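Local structure of probable protein phosphatase 2C 50 (Oryza sativa subsp. japonica, 5ZCG) at residues Ala296-Tyr299 with Leu300-Leu303; Val114-Val118 with Ser119-Thr123; Asp253-Ser256 with Asn257-Cys261. The protein probably removes phosphate from phosphoserine and phosphothreonine residues of other proteins, as a magnesium-binding member of the PP2C family of serine/threonine phosphatases. The protein carries 5 engineered substitutions. One frame throughout, in Å; residues are numbered along the deposited sequence.

Contact 1: Ala296-Tyr299 with Leu300-Leu303; sequences AADY and LMRL
Two successive turns of helix 291-306 meet here, joined by i to i+4 bonds from the carbonyls of A296-Y299 to the amides of L300-L303. L300 N reaches A296 O at 3.0 Å, and M301 N donates to A297 O in the same manner, as R302 N does to D298 O. The step from L303 N to Y299 O, 2.8 Å long, leaves L303 CB only 3.2 Å from that same oxygen.

R302 supplies most of the side-chain contact. Bends at its second and third torsions (138° and 33°) fold the chain back along the helix surface, and CD passes 3.4 Å from D298 O. One face of the guanidinium then lies over the backbone where D298 joins Y299. NH1 touches D298 CB at 3.6 Å, while NH2 comes within 3.9 Å of Y299 CD2, obliquely to the ring, with the two planes 56° apart. The D298 carboxylate takes no part in a salt bridge here: OD2 stands 4.9 Å from R302 NH1 and accepts instead from Q294 NE2, one turn back. Any attraction between the two charges is therefore probably modest.

Other faces of the helix meet neighbouring elements of the fold. L300 sets CG 3.6 Å from A296 O and packs on V315 and V317 of strand 313-319, as well as on V263 of helix 257-274. Y299 also meets V263, along with Q267, and M301 rests on A7 and T9 of strand 3-9. Such a helix, packed on one side against an antiparallel sheet and beside a partner helix, is typical of the outer layers of the PP2C alpha-beta-beta-alpha sandwich.

Contact 2: Val114-Val118 with Ser119-Thr123; sequences VDDEV and SGRVT
V122 folds back on D116 and E117 where helix 99-118 ends in a Schellman motif, with G120 at positive phi (74°). The close-packed part lies around the D116 carbonyl. Its O accepts R121 N at 2.9 Å in the carbonyl plane, and V122 N adds a weak bond to the same atom. S119 N closes the last regular turn on D115 O, and G120 N makes a weak bond to E117 O. V122 CG2, placed between its own backbone N and carbonyl carbon, wedges against D116 CB and E117 CG, each at 3.7 Å. Beyond that wedge, the E117 carboxylate turns away to Y71 and R75 of helix 67-91, and V118 packs on V68 and Y71 beside it.

The loose side is at R121 and T123, both exposed. The R121 guanidinium bends away from D116 to lay one face over S119 O, 3.3 Å above the plane, making no salt bridge with the aspartate; T123 O reaches E117 OE1 through a water. D115 OD1 accepts from G218 N, and OD2 forms a salt bridge with K223. A second water bridges buried D115 and S119 to D116, accepting from S119 OG at 2.6 Å and donating to D115 OD2 and D116 OD1.

Contact 3: Asp253-Ser256 with Asn257-Cys261; sequences DVVS and NEEAC
S256, at the N-cap of helix 257-274, turns its hydroxyl toward the first turn of the helix and faces the amide of E259. OG sits between the backbone N and carbonyl carbon of its own residue (chi1 66°), which carries it over the helix end to accept from E259 N at 3.2 Å, nearly straight at 168°. The carbonyl of the same serine takes A260 N at 3.0 Å, opening the regular i to i+4 pattern. E258 comes to the cap from another direction: its chain bends at the second torsion and brings OE1 back to 3.3 Å from S256 CB. Any bond from S256 OG to this carboxylate oxygen is weak and uncertain.

V255 approaches E259 at about a right angle. Its CG1 touches E259 CB at 3.9 Å and A260 CB at 4.1 Å, with W252 of helix 249-252 covering A260 as well. The extended E259 chain passes across this methyl, and its OE1 forms a long, weak ion pair with K307. N257 turns away from the cap, its OD1 accepting from R165 NH1 of strand 165-170.

With an alanine in place of S256, the amide of E259 would probably be left without its side-chain acceptor and the helix end less well capped. The chemistry is that of a serine cap with E258 and E259 at the second and third positions of the helix, where their negative charges are likely to interact favourably with its partly positive amino end.

Overall arrangement
Contacts 1 and 3 are neighbours, their centres 11 Å apart, on two helices that follow each other in the chain. L300 CD2 packs on A260 CA at 3.8 Å, and L303 CG meets V255 CG2 at 4.2 Å, so the start of helix 257-274 is fitted against the C-terminal half of helix 291-306. Contact 2 lies on the opposite side of the chain's centre, about 35 Å from either one, centre to centre. The side chains of M301 and V255 are each about 13 Å from a magnesium ion. D249 and D311, which with D61 bind one magnesium, come shortly before contact 3 and shortly after contact 1 in sequence.

Contact 1: Ala296-Tyr299 with Leu300-Leu303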
loop_
_atom_site.group_PDB
_atom_site.type_symbol
_atom_site.label_atom_id
_atom_site.label_comp_id
_atom_site.label_asym_id
_atom_site.label_seq_id
_atom_site.Cartn_x
_atom_site.Cartn_y
_atom_site.Cartn_z
ATOM N N ALA A 296 -5.976 -13.254 -22.845
ATOM C CA ALA A 296 -6.333 -13.819 -21.545
ATOM C C ALA A 296 -6.395 -12.738 -20.470
ATOM O O ALA A 296 -7.343 -12.690 -19.670
ATOM C CB ALA A 296 -5.332 -14.909 -21.155
ATOM N N ALA A 297 -5.399 -11.851 -20.443
ATOM C CA ALA A 297 -5.384 -10.784 -19.445
ATOM C C ALA A 297 -6.532 -9.804 -19.664
ATOM O O ALA A 297 -7.164 -9.352 -18.701
ATOM C CB ALA A 297 -4.036 -10.062 -19.473
ATOM N N ASP A 298 -6.821 -9.472 -20.925
ATOM C CA ASP A 298 -7.947 -8.597 -21.237
ATOM C C ASP A 298 -9.263 -9.222 -20.800
ATOM O O ASP A 298 -10.140 -8.535 -20.262
ATOM C CB ASP A 298 -7.977 -8.292 -22.735
ATOM C CG ASP A 298 -7.063 -7.144 -23.117
ATOM O OD1 ASP A 298 -7.016 -6.141 -22.373
ATOM O OD2 ASP A 298 -6.394 -7.246 -24.167
ATOM N N TYR A 299 -9.426 -10.526 -21.035
ATOM C CA TYR A 299 -10.641 -11.208 -20.612
ATOM C C TYR A 299 -10.787 -11.193 -19.095
ATOM O O TYR A 299 -11.885 -10.976 -18.580
ATOM C CB TYR A 299 -10.646 -12.640 -21.145
ATOM C CG TYR A 299 -12.017 -13.275 -21.227
ATOM C CD1 TYR A 299 -12.643 -13.765 -20.092
ATOM C CD2 TYR A 299 -12.680 -13.390 -22.444
ATOM C CE1 TYR A 299 -13.887 -14.349 -20.159
ATOM C CE2 TYR A 299 -13.929 -13.975 -22.523
ATOM C CZ TYR A 299 -14.528 -14.452 -21.373
ATOM O OH TYR A 299 -15.772 -15.034 -21.429
ATOM N N LEU A 300 -9.693 -11.424 -18.359
ATOM C CA LEU A 300 -9.783 -11.400 -16.897
ATOM C C LEU A 300 -10.135 -10.000 -16.396
ATOM O O LEU A 300 -10.971 -9.840 -15.498
ATOM C CB LEU A 300 -8.472 -11.882 -16.272
ATOM C CG LEU A 300 -8.314 -13.410 -16.242
ATOM C CD1 LEU A 300 -6.923 -13.821 -15.772
ATOM C CD2 LEU A 300 -9.393 -14.082 -15.392
ATOM N N MET A 301 -9.499 -8.970 -16.967
ATOM C CA MET A 301 -9.847 -7.583 -16.645
ATOM C C MET A 301 -11.324 -7.299 -16.868
ATOM O O MET A 301 -12.029 -6.840 -15.954
ATOM C CB MET A 301 -8.985 -6.632 -17.487
ATOM C CG MET A 301 -9.339 -5.151 -17.369
ATOM S SD MET A 301 -8.019 -4.061 -17.947
ATOM C CE MET A 301 -8.776 -3.346 -19.411
ATOM N N ARG A 302 -11.804 -7.583 -18.074
ATOM C CA ARG A 302 -13.193 -7.304 -18.403
ATOM C C ARG A 302 -14.148 -8.128 -17.548
ATOM O O ARG A 302 -15.222 -7.640 -17.172
ATOM C CB ARG A 302 -13.443 -7.551 -19.895
ATOM C CG ARG A 302 -13.159 -6.337 -20.769
ATOM C CD ARG A 302 -12.428 -6.710 -22.048
ATOM N NE ARG A 302 -12.817 -8.025 -22.553
ATOM C CZ ARG A 302 -12.220 -8.641 -23.570
ATOM N NH1 ARG A 302 -11.207 -8.059 -24.198
ATOM N NH2 ARG A 302 -12.639 -9.836 -23.966
ATOM N N LEU A 303 -13.765 -9.360 -17.210
ATOM C CA LEU A 303 -14.559 -10.186 -16.310
ATOM C C LEU A 303 -14.707 -9.524 -14.951
ATOM O O LEU A 303 -15.818 -9.418 -14.416
ATOM C CB LEU A 303 -13.897 -11.558 -16.151
ATOM C CG LEU A 303 -14.528 -12.519 -15.145
ATOM C CD1 LEU A 303 -16.034 -12.648 -15.402
ATOM C CD2 LEU A 303 -13.843 -13.873 -15.203
#

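Contact 2: Val114-Val118 with Ser119-Thr123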
loop_
_atom_site.group_PDB
_atom_site.type_symbol
_atom_site.label_atom_id
_atom_site.label_comp_id
_atom_site.label_asym_id
_atom_site.label_seq_id
_atom_site.Cartn_x
_atom_site.Cartn_y
_atom_site.Cartn_z
ATOM N N VAL A 114 13.971 -0.614 -1.390
ATOM C CA VAL A 114 12.994 0.227 -2.079
ATOM C C VAL A 114 12.155 1.005 -1.067
ATOM O O VAL A 114 11.898 2.203 -1.246
ATOM C CB VAL A 114 12.120 -0.620 -3.022
ATOM C CG1 VAL A 114 10.946 0.202 -3.542
ATOM C CG2 VAL A 114 12.960 -1.142 -4.177
ATOM N N ASP A 115 11.742 0.351 0.022
ATOM C CA ASP A 115 10.984 1.049 1.060
ATOM C C ASP A 115 11.784 2.214 1.638
ATOM O O ASP A 115 11.262 3.324 1.797
ATOM C CB ASP A 115 10.582 0.065 2.162
ATOM C CG ASP A 115 9.633 0.678 3.186
ATOM O OD1 ASP A 115 8.441 0.887 2.858
ATOM O OD2 ASP A 115 10.074 0.947 4.326
ATOM N N ASP A 116 13.068 1.978 1.938
ATOM C CA ASP A 116 13.925 3.023 2.495
ATOM C C ASP A 116 14.111 4.171 1.512
ATOM O O ASP A 116 14.214 5.335 1.917
ATOM C CB ASP A 116 15.287 2.438 2.878
ATOM C CG ASP A 116 15.246 1.641 4.168
ATOM O OD1 ASP A 116 14.327 1.865 4.987
ATOM O OD2 ASP A 116 16.140 0.791 4.367
ATOM N N GLU A 117 14.175 3.860 0.214
ATOM C CA GLU A 117 14.253 4.919 -0.784
ATOM C C GLU A 117 12.965 5.729 -0.812
ATOM O O GLU A 117 13.000 6.961 -0.927
ATOM C CB GLU A 117 14.546 4.326 -2.160
ATOM C CG GLU A 117 15.951 3.765 -2.296
ATOM C CD GLU A 117 16.211 3.177 -3.674
ATOM O OE1 GLU A 117 17.325 2.653 -3.892
ATOM O OE2 GLU A 117 15.302 3.236 -4.534
ATOM N N VAL A 118 11.818 5.053 -0.707
ATOM C CA VAL A 118 10.536 5.751 -0.733
ATOM C C VAL A 118 10.423 6.690 0.458
ATOM O O VAL A 118 10.029 7.853 0.314
ATOM C CB VAL A 118 9.373 4.740 -0.773
ATOM C CG1 VAL A 118 8.086 5.397 -0.317
ATOM C CG2 VAL A 118 9.222 4.172 -2.168
ATOM N N SER A 119 10.810 6.219 1.645
ATOM C CA SER A 119 10.673 7.009 2.865
ATOM C C SER A 119 11.823 7.984 3.084
ATOM O O SER A 119 11.824 8.690 4.099
ATOM C CB SER A 119 10.550 6.090 4.081
ATOM O OG SER A 119 11.684 5.250 4.211
ATOM N N GLY A 120 12.795 8.040 2.176
ATOM C CA GLY A 120 13.897 8.967 2.341
ATOM C C GLY A 120 14.914 8.586 3.395
ATOM O O GLY A 120 15.702 9.439 3.814
ATOM N N ARG A 121 14.919 7.329 3.845
ATOM C CA ARG A 121 15.910 6.883 4.816
ATOM C C ARG A 121 17.286 6.658 4.197
ATOM O O ARG A 121 18.288 6.723 4.916
ATOM C CB ARG A 121 15.443 5.597 5.503
ATOM C CG ARG A 121 14.087 5.702 6.186
ATOM C CD ARG A 121 14.062 6.770 7.278
ATOM N NE ARG A 121 12.737 7.371 7.421
ATOM C CZ ARG A 121 12.492 8.680 7.391
ATOM N NH1 ARG A 121 13.485 9.546 7.226
ATOM N NH2 ARG A 121 11.249 9.125 7.530
ATOM N N VAL A 122 17.354 6.381 2.894
ATOM C CA VAL A 122 18.613 6.241 2.175
ATOM C C VAL A 122 18.540 7.089 0.913
ATOM O O VAL A 122 17.463 7.474 0.451
ATOM C CB VAL A 122 18.941 4.774 1.812
ATOM C CG1 VAL A 122 19.094 3.923 3.063
ATOM C CG2 VAL A 122 17.876 4.201 0.887
ATOM N N THR A 123 19.711 7.373 0.352
ATOM C CA THR A 123 19.795 8.144 -0.879
ATOM C C THR A 123 19.576 7.238 -2.086
ATOM O O THR A 123 19.905 6.049 -2.067
ATOM C CB THR A 123 21.151 8.842 -0.986
ATOM O OG1 THR A 123 22.190 7.899 -0.708
ATOM C CG2 THR A 123 21.243 9.987 0.013
HETATM O O HOH W 1 11.758 2.958 5.332
HETATM O O HOH W 2 19.533 3.303 -2.344
#

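Contact 3: Asp253-Ser256 with Asn257-Cys261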
loop_
_atom_site.group_PDB
_atom_site.type_symbol
_atom_site.label_atom_id
_atom_site.label_comp_id
_atom_site.label_asym_id
_atom_site.label_seq_id
_atom_site.Cartn_x
_atom_site.Cartn_y
_atom_site.Cartn_z
ATOM N N ASP A 253 -10.799 -9.657 -5.629
ATOM C CA ASP A 253 -11.955 -9.345 -4.793
ATOM C C ASP A 253 -13.231 -9.976 -5.343
ATOM O O ASP A 253 -14.119 -10.345 -4.565
ATOM C CB ASP A 253 -12.117 -7.831 -4.649
ATOM C CG ASP A 253 -11.163 -7.237 -3.616
ATOM O OD1 ASP A 253 -10.671 -7.990 -2.747
ATOM O OD2 ASP A 253 -10.901 -6.017 -3.676
ATOM N N VAL A 254 -13.337 -10.132 -6.661
ATOM C CA VAL A 254 -14.557 -10.632 -7.287
ATOM C C VAL A 254 -14.355 -11.920 -8.071
ATOM O O VAL A 254 -15.349 -12.514 -8.511
ATOM C CB VAL A 254 -15.194 -9.566 -8.204
ATOM C CG1 VAL A 254 -15.575 -8.324 -7.394
ATOM C CG2 VAL A 254 -14.243 -9.217 -9.351
ATOM N N VAL A 255 -13.122 -12.378 -8.281
ATOM C CA VAL A 255 -12.865 -13.598 -9.037
ATOM C C VAL A 255 -12.009 -14.525 -8.186
ATOM O O VAL A 255 -11.014 -14.090 -7.594
ATOM C CB VAL A 255 -12.184 -13.306 -10.389
ATOM C CG1 VAL A 255 -11.953 -14.595 -11.159
ATOM C CG2 VAL A 255 -13.033 -12.344 -11.216
ATOM N N SER A 256 -12.397 -15.795 -8.117
ATOM C CA SER A 256 -11.634 -16.762 -7.343
ATOM C C SER A 256 -10.387 -17.215 -8.110
ATOM O O SER A 256 -10.246 -16.995 -9.317
ATOM C CB SER A 256 -12.506 -17.967 -6.998
ATOM O OG SER A 256 -12.864 -18.673 -8.173
ATOM N N ASN A 257 -9.471 -17.860 -7.380
ATOM C CA ASN A 257 -8.285 -18.444 -8.008
ATOM C C ASN A 257 -8.672 -19.449 -9.089
ATOM O O ASN A 257 -8.075 -19.476 -10.174
ATOM C CB ASN A 257 -7.414 -19.119 -6.946
ATOM C CG ASN A 257 -6.852 -18.141 -5.934
ATOM O OD1 ASN A 257 -6.912 -16.926 -6.123
ATOM N ND2 ASN A 257 -6.297 -18.670 -4.849
ATOM N N GLU A 258 -9.688 -20.269 -8.810
ATOM C CA GLU A 258 -10.111 -21.321 -9.728
ATOM C C GLU A 258 -10.655 -20.735 -11.028
ATOM O O GLU A 258 -10.276 -21.166 -12.127
ATOM C CB GLU A 258 -11.173 -22.194 -9.050
ATOM C CG GLU A 258 -10.727 -22.907 -7.761
ATOM C CD GLU A 258 -10.417 -21.971 -6.586
ATOM O OE1 GLU A 258 -10.730 -20.762 -6.659
ATOM O OE2 GLU A 258 -9.838 -22.451 -5.588
ATOM N N GLU A 259 -11.541 -19.740 -10.921
ATOM C CA GLU A 259 -12.115 -19.137 -12.119
ATOM C C GLU A 259 -11.052 -18.410 -12.928
ATOM O O GLU A 259 -11.052 -18.479 -14.162
ATOM C CB GLU A 259 -13.249 -18.182 -11.744
ATOM C CG GLU A 259 -13.994 -17.625 -12.955
ATOM C CD GLU A 259 -15.303 -16.942 -12.592
ATOM O OE1 GLU A 259 -15.388 -16.337 -11.500
ATOM O OE2 GLU A 259 -16.248 -17.009 -13.405
ATOM N N ALA A 260 -10.139 -17.708 -12.247
ATOM C CA ALA A 260 -9.069 -17.008 -12.949
ATOM C C ALA A 260 -8.188 -17.981 -13.721
ATOM O O ALA A 260 -7.859 -17.738 -14.889
ATOM C CB ALA A 260 -8.237 -16.191 -11.959
ATOM N N CYS A 261 -7.807 -19.098 -13.091
ATOM C CA CYS A 261 -6.967 -20.078 -13.775
ATOM C C CYS A 261 -7.681 -20.677 -14.980
ATOM O O CYS A 261 -7.110 -20.765 -16.079
ATOM C CB CYS A 261 -6.545 -21.173 -12.797
ATOM S SG CYS A 261 -5.255 -20.650 -11.654
#